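Local coordinates for actin-related protein 8 (Homo sapiens, PDB 4FO0) that binds ATP with low basal ATPase activity, does not polymerize, and is a proposed core component of the INO80 chromatin remodeling complex, at residues 14-19 / 197-202; 296-301 / 334-339; 62-67 / 370-375. One frame throughout, in Å; residues are numbered along the deposited sequence.

Interaction 1: residues 14-19 / 197-202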
loop_
_atom_site.group_PDB
_atom_site.type_symbol
_atom_site.label_atom_id
_atom_site.label_comp_id
_atom_site.label_asym_id
_atom_site.label_seq_id
_atom_site.Cartn_x
_atom_site.Cartn_y
_atom_site.Cartn_z
ATOM N N SER A 14 7.979 -25.537 7.057
ATOM C CA SER A 14 7.754 -24.165 6.629
ATOM C C SER A 14 8.765 -23.692 5.581
ATOM O O SER A 14 8.686 -22.563 5.103
ATOM C CB SER A 14 7.729 -23.220 7.830
ATOM O OG SER A 14 8.951 -23.254 8.542
ATOM N N ASN A 15 9.722 -24.548 5.239
ATOM C CA ASN A 15 10.682 -24.210 4.203
ATOM C C ASN A 15 10.067 -24.487 2.846
ATOM O O ASN A 15 10.567 -24.025 1.823
ATOM C CB ASN A 15 11.987 -24.993 4.359
ATOM C CG ASN A 15 13.089 -24.509 3.393
ATOM O OD1 ASN A 15 13.538 -23.362 3.474
ATOM N ND2 ASN A 15 13.534 -25.392 2.493
ATOM N N PHE A 16 8.966 -25.231 2.854
ATOM C CA PHE A 16 8.294 -25.629 1.627
ATOM C C PHE A 16 6.938 -24.974 1.465
ATOM O O PHE A 16 6.117 -25.390 0.648
ATOM C CB PHE A 16 8.206 -27.145 1.558
ATOM C CG PHE A 16 9.534 -27.773 1.392
ATOM C CD1 PHE A 16 10.093 -27.895 0.131
ATOM C CD2 PHE A 16 10.271 -28.164 2.500
ATOM C CE1 PHE A 16 11.348 -28.438 -0.024
ATOM C CE2 PHE A 16 11.524 -28.706 2.352
ATOM C CZ PHE A 16 12.068 -28.843 1.087
ATOM N N ILE A 17 6.720 -23.926 2.240
ATOM C CA ILE A 17 5.517 -23.145 2.107
ATOM C C ILE A 17 5.857 -21.729 1.665
ATOM O O ILE A 17 6.563 -21.005 2.374
ATOM C CB ILE A 17 4.758 -23.150 3.414
ATOM C CG1 ILE A 17 4.261 -24.577 3.682
ATOM C CG2 ILE A 17 3.628 -22.134 3.365
ATOM C CD1 ILE A 17 3.671 -24.771 5.045
ATOM N N ILE A 18 5.393 -21.349 0.475
ATOM C CA ILE A 18 5.598 -19.982 -0.019
ATOM C C ILE A 18 4.460 -19.060 0.415
ATOM O O ILE A 18 3.283 -19.359 0.183
ATOM C CB ILE A 18 5.679 -19.911 -1.539
ATOM C CG1 ILE A 18 6.845 -20.744 -2.066
ATOM C CG2 ILE A 18 5.858 -18.472 -1.969
ATOM C CD1 ILE A 18 8.166 -20.268 -1.581
ATOM N N VAL A 19 4.809 -17.951 1.064
ATOM C CA VAL A 19 3.802 -16.986 1.495
ATOM C C VAL A 19 3.768 -15.786 0.554
ATOM O O VAL A 19 4.793 -15.136 0.313
ATOM C CB VAL A 19 4.024 -16.545 2.948
ATOM C CG1 VAL A 19 3.033 -15.461 3.345
ATOM C CG2 VAL A 19 3.894 -17.748 3.872
ATOM N N LYS A 197 5.947 -28.340 -7.347
ATOM C CA LYS A 197 5.162 -29.503 -6.933
ATOM C C LYS A 197 5.459 -29.950 -5.498
ATOM O O LYS A 197 4.621 -30.595 -4.863
ATOM C CB LYS A 197 5.383 -30.671 -7.893
ATOM C CG LYS A 197 6.822 -31.123 -8.015
ATOM C CD LYS A 197 6.955 -32.115 -9.164
ATOM C CE LYS A 197 8.402 -32.505 -9.433
ATOM N NZ LYS A 197 8.571 -33.066 -10.807
ATOM N N TYR A 198 6.641 -29.608 -4.991
ATOM C CA TYR A 198 7.004 -29.934 -3.615
ATOM C C TYR A 198 6.634 -28.814 -2.658
ATOM O O TYR A 198 6.875 -28.918 -1.457
ATOM C CB TYR A 198 8.503 -30.205 -3.486
ATOM C CG TYR A 198 9.058 -31.160 -4.517
ATOM C CD1 TYR A 198 8.419 -32.362 -4.801
ATOM C CD2 TYR A 198 10.222 -30.854 -5.217
ATOM C CE1 TYR A 198 8.933 -33.243 -5.753
ATOM C CE2 TYR A 198 10.742 -31.726 -6.168
ATOM C CZ TYR A 198 10.095 -32.918 -6.432
ATOM O OH TYR A 198 10.606 -33.780 -7.380
ATOM N N TYR A 199 6.055 -27.738 -3.181
ATOM C CA TYR A 199 5.690 -26.601 -2.340
ATOM C C TYR A 199 4.194 -26.404 -2.192
ATOM O O TYR A 199 3.399 -26.822 -3.034
ATOM C CB TYR A 199 6.300 -25.312 -2.873
ATOM C CG TYR A 199 7.781 -25.234 -2.677
ATOM C CD1 TYR A 199 8.325 -24.505 -1.627
ATOM C CD2 TYR A 199 8.643 -25.897 -3.536
ATOM C CE1 TYR A 199 9.699 -24.428 -1.448
ATOM C CE2 TYR A 199 10.005 -25.833 -3.362
ATOM C CZ TYR A 199 10.542 -25.103 -2.321
ATOM O OH TYR A 199 11.924 -25.050 -2.163
ATOM N N ARG A 200 3.835 -25.750 -1.099
ATOM C CA ARG A 200 2.496 -25.261 -0.882
ATOM C C ARG A 200 2.549 -23.749 -0.754
ATOM O O ARG A 200 3.616 -23.159 -0.545
ATOM C CB ARG A 200 1.895 -25.867 0.379
ATOM C CG ARG A 200 1.346 -27.251 0.154
ATOM C CD ARG A 200 0.906 -27.862 1.463
ATOM N NE ARG A 200 2.014 -27.896 2.408
ATOM C CZ ARG A 200 1.909 -28.314 3.661
ATOM N NH1 ARG A 200 0.739 -28.743 4.113
ATOM N NH2 ARG A 200 2.971 -28.304 4.455
ATOM N N CYS A 201 1.382 -23.132 -0.857
ATOM C CA CYS A 201 1.279 -21.687 -0.913
ATOM C C CYS A 201 0.268 -21.096 0.070
ATOM O O CYS A 201 -0.860 -21.565 0.194
ATOM C CB CYS A 201 0.893 -21.277 -2.330
ATOM S SG CYS A 201 0.544 -19.528 -2.490
ATOM N N ILE A 202 0.675 -20.047 0.764
ATOM C CA ILE A 202 -0.282 -19.239 1.489
ATOM C C ILE A 202 -0.496 -17.928 0.744
ATOM O O ILE A 202 0.429 -17.122 0.608
ATOM C CB ILE A 202 0.218 -18.927 2.880
ATOM C CG1 ILE A 202 0.540 -20.240 3.623
ATOM C CG2 ILE A 202 -0.793 -18.036 3.590
ATOM C CD1 ILE A 202 -0.301 -20.490 4.852
HETATM O O HOH W 1 4.681 -27.787 1.555
#

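Interaction 2: residues 296-301 / 334-339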
loop_
_atom_site.group_PDB
_atom_site.type_symbol
_atom_site.label_atom_id
_atom_site.label_comp_id
_atom_site.label_asym_id
_atom_site.label_seq_id
_atom_site.Cartn_x
_atom_site.Cartn_y
_atom_site.Cartn_z
ATOM N N PHE A 296 8.760 24.535 -5.910
ATOM C CA PHE A 296 9.539 23.310 -6.081
ATOM C C PHE A 296 10.554 23.429 -7.215
ATOM O O PHE A 296 10.179 23.600 -8.380
ATOM C CB PHE A 296 8.571 22.170 -6.377
ATOM C CG PHE A 296 9.205 20.830 -6.412
ATOM C CD1 PHE A 296 9.916 20.356 -5.312
ATOM C CD2 PHE A 296 9.071 20.021 -7.538
ATOM C CE1 PHE A 296 10.498 19.089 -5.342
ATOM C CE2 PHE A 296 9.641 18.764 -7.575
ATOM C CZ PHE A 296 10.354 18.292 -6.472
ATOM N N PRO A 297 11.847 23.311 -6.882
ATOM C CA PRO A 297 12.890 23.730 -7.820
ATOM C C PRO A 297 13.055 22.782 -9.008
ATOM O O PRO A 297 13.612 23.184 -10.020
ATOM C CB PRO A 297 14.157 23.753 -6.956
ATOM C CG PRO A 297 13.761 23.189 -5.605
ATOM C CD PRO A 297 12.409 22.592 -5.733
ATOM N N TYR A 298 12.584 21.545 -8.893
ATOM C CA TYR A 298 12.635 20.625 -10.024
ATOM C C TYR A 298 11.427 20.872 -10.941
ATOM O O TYR A 298 10.390 20.223 -10.832
ATOM C CB TYR A 298 12.696 19.175 -9.535
ATOM C CG TYR A 298 12.686 18.132 -10.631
ATOM C CD1 TYR A 298 13.207 18.407 -11.892
ATOM C CD2 TYR A 298 12.137 16.874 -10.409
ATOM C CE1 TYR A 298 13.184 17.450 -12.897
ATOM C CE2 TYR A 298 12.116 15.917 -11.405
ATOM C CZ TYR A 298 12.642 16.206 -12.644
ATOM O OH TYR A 298 12.624 15.248 -13.632
ATOM N N ARG A 299 11.569 21.730 -11.902
ATOM C CA ARG A 299 10.431 22.225 -12.581
ATOM C C ARG A 299 9.968 21.373 -13.710
ATOM O O ARG A 299 8.913 21.568 -14.204
ATOM C CB ARG A 299 10.715 23.601 -13.105
ATOM C CG ARG A 299 10.677 24.676 -12.064
ATOM C CD ARG A 299 11.947 25.474 -12.097
ATOM N NE ARG A 299 12.198 26.161 -10.842
ATOM C CZ ARG A 299 13.402 26.544 -10.432
ATOM N NH1 ARG A 299 14.466 26.283 -11.167
ATOM N NH2 ARG A 299 13.548 27.159 -9.269
ATOM N N GLU A 300 10.741 20.415 -14.138
ATOM C CA GLU A 300 10.307 19.597 -15.237
ATOM C C GLU A 300 9.824 18.247 -14.827
ATOM O O GLU A 300 9.755 17.369 -15.615
ATOM C CB GLU A 300 11.422 19.437 -16.229
ATOM C CG GLU A 300 12.772 19.542 -15.594
ATOM C CD GLU A 300 13.340 20.915 -15.727
ATOM O OE1 GLU A 300 13.835 21.460 -14.716
ATOM O OE2 GLU A 300 13.259 21.421 -16.855
ATOM N N CYS A 301 9.473 18.120 -13.574
ATOM C CA CYS A 301 8.762 16.997 -13.040
ATOM C C CYS A 301 7.428 16.769 -13.691
ATOM O O CYS A 301 6.747 17.673 -14.038
ATOM C CB CYS A 301 8.585 17.236 -11.565
ATOM S SG CYS A 301 8.250 15.845 -10.529
ATOM N N PHE A 334 17.583 17.819 -1.295
ATOM C CA PHE A 334 17.347 16.483 -1.805
ATOM C C PHE A 334 18.154 16.251 -3.068
ATOM O O PHE A 334 18.566 17.204 -3.739
ATOM C CB PHE A 334 15.850 16.257 -2.053
ATOM C CG PHE A 334 15.264 17.100 -3.163
ATOM C CD1 PHE A 334 14.809 18.384 -2.916
ATOM C CD2 PHE A 334 15.136 16.591 -4.448
ATOM C CE1 PHE A 334 14.254 19.163 -3.940
ATOM C CE2 PHE A 334 14.578 17.359 -5.478
ATOM C CZ PHE A 334 14.127 18.642 -5.222
ATOM N N GLN A 335 18.372 14.979 -3.385
ATOM C CA GLN A 335 19.105 14.591 -4.589
ATOM C C GLN A 335 18.199 14.128 -5.724
ATOM O O GLN A 335 17.093 13.646 -5.498
ATOM C CB GLN A 335 20.073 13.459 -4.265
ATOM C CG GLN A 335 21.149 13.823 -3.267
ATOM C CD GLN A 335 22.206 12.741 -3.150
ATOM O OE1 GLN A 335 22.209 11.771 -3.911
ATOM N NE2 GLN A 335 23.112 12.903 -2.196
ATOM N N ILE A 336 18.673 14.268 -6.952
ATOM C CA ILE A 336 18.085 13.515 -8.045
ATOM C C ILE A 336 19.204 12.775 -8.766
ATOM O O ILE A 336 20.188 13.372 -9.160
ATOM C CB ILE A 336 17.335 14.389 -9.045
ATOM C CG1 ILE A 336 16.334 15.308 -8.332
ATOM C CG2 ILE A 336 16.625 13.493 -10.052
ATOM C CD1 ILE A 336 15.436 16.113 -9.298
ATOM N N ARG A 337 19.053 11.466 -8.905
ATOM C CA ARG A 337 20.014 10.646 -9.624
ATOM C C ARG A 337 19.287 9.824 -10.681
ATOM O O ARG A 337 19.230 8.597 -10.609
ATOM C CB ARG A 337 20.756 9.727 -8.657
ATOM C CG ARG A 337 21.518 10.482 -7.587
ATOM C CD ARG A 337 22.366 9.544 -6.744
ATOM N NE ARG A 337 23.426 10.254 -6.031
ATOM C CZ ARG A 337 24.672 10.390 -6.485
ATOM N NH1 ARG A 337 25.016 9.861 -7.649
ATOM N NH2 ARG A 337 25.579 11.053 -5.775
ATOM N N HIS A 338 18.732 10.506 -11.673
ATOM C CA HIS A 338 18.040 9.810 -12.739
ATOM C C HIS A 338 18.974 9.378 -13.840
ATOM O O HIS A 338 20.016 9.987 -14.061
ATOM C CB HIS A 338 16.941 10.689 -13.305
ATOM C CG HIS A 338 15.806 10.885 -12.355
ATOM N ND1 HIS A 338 14.760 11.748 -12.605
ATOM C CD2 HIS A 338 15.556 10.322 -11.148
ATOM C CE1 HIS A 338 13.916 11.710 -11.590
ATOM N NE2 HIS A 338 14.377 10.857 -10.691
ATOM N N PRO A 339 18.602 8.315 -14.546
ATOM C CA PRO A 339 19.407 7.974 -15.722
ATOM C C PRO A 339 19.387 9.146 -16.718
ATOM O O PRO A 339 18.424 9.915 -16.728
ATOM C CB PRO A 339 18.687 6.743 -16.297
ATOM C CG PRO A 339 17.798 6.241 -15.178
ATOM C CD PRO A 339 17.407 7.468 -14.410
#

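Interaction 3: residues 62-67 / 370-375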
loop_
_atom_site.group_PDB
_atom_site.type_symbol
_atom_site.label_atom_id
_atom_site.label_comp_id
_atom_site.label_asym_id
_atom_site.label_seq_id
_atom_site.Cartn_x
_atom_site.Cartn_y
_atom_site.Cartn_z
ATOM N N LEU A 62 -1.209 9.337 -10.935
ATOM C CA LEU A 62 -2.427 9.932 -11.466
ATOM C C LEU A 62 -3.559 8.912 -11.446
ATOM O O LEU A 62 -3.326 7.705 -11.303
ATOM C CB LEU A 62 -2.221 10.477 -12.869
ATOM C CG LEU A 62 -1.406 11.758 -12.985
ATOM C CD1 LEU A 62 -1.640 12.354 -14.351
ATOM C CD2 LEU A 62 -1.806 12.743 -11.907
ATOM N N ARG A 63 -4.785 9.404 -11.581
ATOM C CA ARG A 63 -5.968 8.559 -11.499
ATOM C C ARG A 63 -7.113 9.345 -12.090
ATOM O O ARG A 63 -6.996 10.557 -12.265
ATOM C CB ARG A 63 -6.268 8.192 -10.037
ATOM C CG ARG A 63 -6.343 9.398 -9.093
ATOM C CD ARG A 63 -6.597 8.976 -7.657
ATOM N NE ARG A 63 -7.817 8.182 -7.520
ATOM C CZ ARG A 63 -8.185 7.572 -6.397
ATOM N NH1 ARG A 63 -7.427 7.660 -5.318
ATOM N NH2 ARG A 63 -9.306 6.872 -6.354
ATOM N N GLU A 64 -8.215 8.663 -12.394
ATOM C CA GLU A 64 -9.410 9.326 -12.917
ATOM C C GLU A 64 -10.029 10.304 -11.923
ATOM O O GLU A 64 -10.039 10.063 -10.717
ATOM C CB GLU A 64 -10.478 8.302 -13.287
ATOM C CG GLU A 64 -10.285 7.603 -14.608
ATOM C CD GLU A 64 -11.273 6.455 -14.769
ATOM O OE1 GLU A 64 -10.890 5.404 -15.335
ATOM O OE2 GLU A 64 -12.433 6.601 -14.314
ATOM N N GLY A 65 -10.572 11.396 -12.443
ATOM C CA GLY A 65 -11.360 12.302 -11.632
ATOM C C GLY A 65 -10.599 13.450 -10.985
ATOM O O GLY A 65 -11.192 14.227 -10.244
ATOM N N LEU A 66 -9.300 13.571 -11.257
ATOM C CA LEU A 66 -8.512 14.649 -10.666
ATOM C C LEU A 66 -8.758 15.999 -11.332
ATOM O O LEU A 66 -8.433 17.040 -10.759
ATOM C CB LEU A 66 -7.020 14.334 -10.711
ATOM C CG LEU A 66 -6.530 13.251 -9.762
ATOM C CD1 LEU A 66 -5.031 13.129 -9.908
ATOM C CD2 LEU A 66 -6.924 13.565 -8.320
ATOM N N ASN A 67 -9.316 15.985 -12.541
ATOM C CA ASN A 67 -9.513 17.225 -13.290
ATOM C C ASN A 67 -10.938 17.489 -13.741
ATOM O O ASN A 67 -11.156 18.099 -14.780
ATOM C CB ASN A 67 -8.570 17.300 -14.491
ATOM C CG ASN A 67 -7.115 17.429 -14.076
ATOM O OD1 ASN A 67 -6.719 18.420 -13.452
ATOM N ND2 ASN A 67 -6.307 16.423 -14.421
ATOM N N VAL A 370 -13.113 13.494 -8.093
ATOM C CA VAL A 370 -14.524 13.744 -8.328
ATOM C C VAL A 370 -15.132 12.684 -9.232
ATOM O O VAL A 370 -14.570 12.331 -10.280
ATOM C CB VAL A 370 -14.741 15.132 -8.961
ATOM C CG1 VAL A 370 -16.202 15.371 -9.240
ATOM C CG2 VAL A 370 -14.200 16.220 -8.043
ATOM N N GLY A 371 -16.277 12.161 -8.808
ATOM C CA GLY A 371 -17.027 11.237 -9.633
ATOM C C GLY A 371 -16.613 9.783 -9.555
ATOM O O GLY A 371 -16.910 9.013 -10.460
ATOM N N GLN A 372 -15.943 9.394 -8.477
ATOM C CA GLN A 372 -15.506 8.010 -8.333
ATOM C C GLN A 372 -16.061 7.393 -7.073
ATOM O O GLN A 372 -16.347 8.089 -6.093
ATOM C CB GLN A 372 -13.987 7.943 -8.290
ATOM C CG GLN A 372 -13.355 8.945 -9.203
ATOM C CD GLN A 372 -13.519 8.553 -10.646
ATOM O OE1 GLN A 372 -13.245 7.412 -11.014
ATOM N NE2 GLN A 372 -13.986 9.488 -11.473
ATOM N N LYS A 373 -16.221 6.078 -7.109
ATOM C CA LYS A 373 -16.544 5.318 -5.912
ATOM C C LYS A 373 -15.310 5.371 -5.017
ATOM O O LYS A 373 -14.226 4.960 -5.422
ATOM C CB LYS A 373 -16.905 3.873 -6.279
ATOM C CG LYS A 373 -17.408 3.022 -5.121
ATOM C CD LYS A 373 -17.616 1.581 -5.580
ATOM C CE LYS A 373 -17.880 0.640 -4.418
ATOM N NZ LYS A 373 -19.005 1.114 -3.578
ATOM N N MET A 374 -15.470 5.906 -3.816
ATOM C CA MET A 374 -14.341 6.156 -2.926
ATOM C C MET A 374 -14.351 5.249 -1.712
ATOM O O MET A 374 -13.313 4.970 -1.123
ATOM C CB MET A 374 -14.361 7.615 -2.490
ATOM C CG MET A 374 -14.012 8.538 -3.626
ATOM S SD MET A 374 -12.252 8.364 -3.965
ATOM C CE MET A 374 -12.279 8.558 -5.740
ATOM N N THR A 375 -15.540 4.785 -1.358
ATOM C CA THR A 375 -15.732 3.947 -0.193
ATOM C C THR A 375 -16.471 2.684 -0.599
ATOM O O THR A 375 -17.336 2.710 -1.469
ATOM C CB THR A 375 -16.533 4.686 0.885
ATOM O OG1 THR A 375 -15.999 6.007 1.055
ATOM C CG2 THR A 375 -16.466 3.933 2.208
#

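Interaction 1: residues 14-19 / 197-202
The aromatic rings of F16 and Y199 meet just before two paired strands. The pair is oblique: the ring centroids lie 5.2 Å apart and the planes are turned 45° against each other. F16 CD1 comes over one face of the Y199 ring, toward its rim, 3.7 Å from Y199 CZ. Y199 CG sits beside its backbone N (chi1 -71°), which carries the ring back along the peptides of N15 and F16. Y199 CE1 then lies 3.4 Å from the carbonyl O of N15. R31 binds both that carbonyl and the hydroxyl of Y199. I18 CG1 adds a lighter contact at Y199 CD1.

Beyond the rings the chains run parallel. R200 N donates to F16 O at 2.9 Å, I18 N to R200 O at 2.7 Å, and I202 N to I18 O at 2.8 Å. This is the parallel step between strands 17-21 and 200-205. It joins the opening antiparallel strands to the later parallel ones in the ribonuclease H-like sheet of the actin fold.

F16 O has a second partner, a water that donates to it and accepts from R200 NE. The arginine chain bends at chi3 (-57°). This puts NH2 beside the end of I17, 3.6 Å from its methyl CD1. The guanidinium also makes a cation-pi contact with W571. On the same face of the sheet, I17 CG2 reaches diagonally to I202 CG1 at 3.6 Å. V19 lies alongside I202, pointing the same way, with CG2 against I202 CB. Helix 553-563 packs on this face through A562 and L561. I18 and C201 point to the other face, where L189 meets I18 and F227 meets C201.

Interaction 2: residues 296-301 / 334-339
Y298 and I336 make the close half of this contact. Y298 CG lies anti to the backbone N (chi1 177°), which sends the ring out toward I336. The methyl CD1 of I336 sits over one face of the Y298 ring, 3.8 Å from the centroid and 21° off the ring normal, a CH-pi contact. Its closest ring atom is Y298 CD2, at 3.6 Å. The opposite ring face is taken by the backbone N of C301, at the end of a type I turn. The ring is sandwiched between its own turn and the strand residue.

F296 and F334 pack beside them. Their planes are nearly parallel, 10° apart, but slid so far that the rings barely overlap. The touch is at the rims, F296 CE1 to F334 CZ at 3.7 Å. P297 CD approaches the edge of the F334 ring at 4.3 Å.

The far end is looser. Y298 OH comes only to 4.2 Å from H338 ND1, at the edge of the imidazole. The hydroxyl instead bonds D308 and a bound glycerol. No hydrogen bond crosses between the segments.

Loop 296-301 lies between helices 280-293 and 306-319, probably in subdomain 4 of the actin fold. L315 of the second helix touches both F296 and F334. Strand 330-336 edges a three-stranded antiparallel sheet, and Y346 of the adjoining strand 343-350 packs on P297, F334 and I336.

Interaction 3: residues 62-67 / 370-375
G65 O accepts the backbone N-H of V370 at 3.0 Å, and S71 OG adds a weak bond to the same oxygen. The V370 donor is tilted 35° from the carbonyl plane. G65 is the third residue of a type II turn from R63 to L66, and its positive phi suits glycine.

Q372 faces this turn. Its chain bends at chi2 (-72°), and the amide folds back so that NE2 donates almost straight to V370 O at 3.1 Å. Q372 CD rests 3.8 Å from E64 O, and NE2 lies near G65 CA. The E64 carboxylate stands perpendicular to the amide.

The turn, between strand 38-47 and helix 71-88, packs against the segment entering edge strand 375-377 and against helix 280-293. The chain leaving one sheet of the actin fold probably reaches the entry to the other here. With an alanine at Q372, V370 O would probably lose this amide donor and a gap would open beside the E64-G65 peptide.

Deeper in, M374 CE touches R63 NH2 at 3.5 Å. R63 NH1 bonds A277 O and forms a salt bridge with D282. The R63 side chain is about 10 Å from the bound ATP.

How the interactions relate
Interactions 1 and 2 are buried, whereas interaction 3 lies at the surface. The first lies within one of the two large mixed sheets: backbone hydrogen bonds join neighbouring strands, and apolar residues pack on both faces. Interaction 2 sets a loop against an edge strand of a small sheet, mainly by aromatic and aliphatic packing, with no hydrogen bond between the segments. Interaction 3 joins two loops through one backbone bond and mostly polar side chains. Helix 280-293 links the last two, touching F296 and C301 in one and R63 and L66 in the other. The nearest atoms of interactions 2 and 3 are about 10 Å apart. Interactions 1 and 3 lie on opposite sides of the chain's centre.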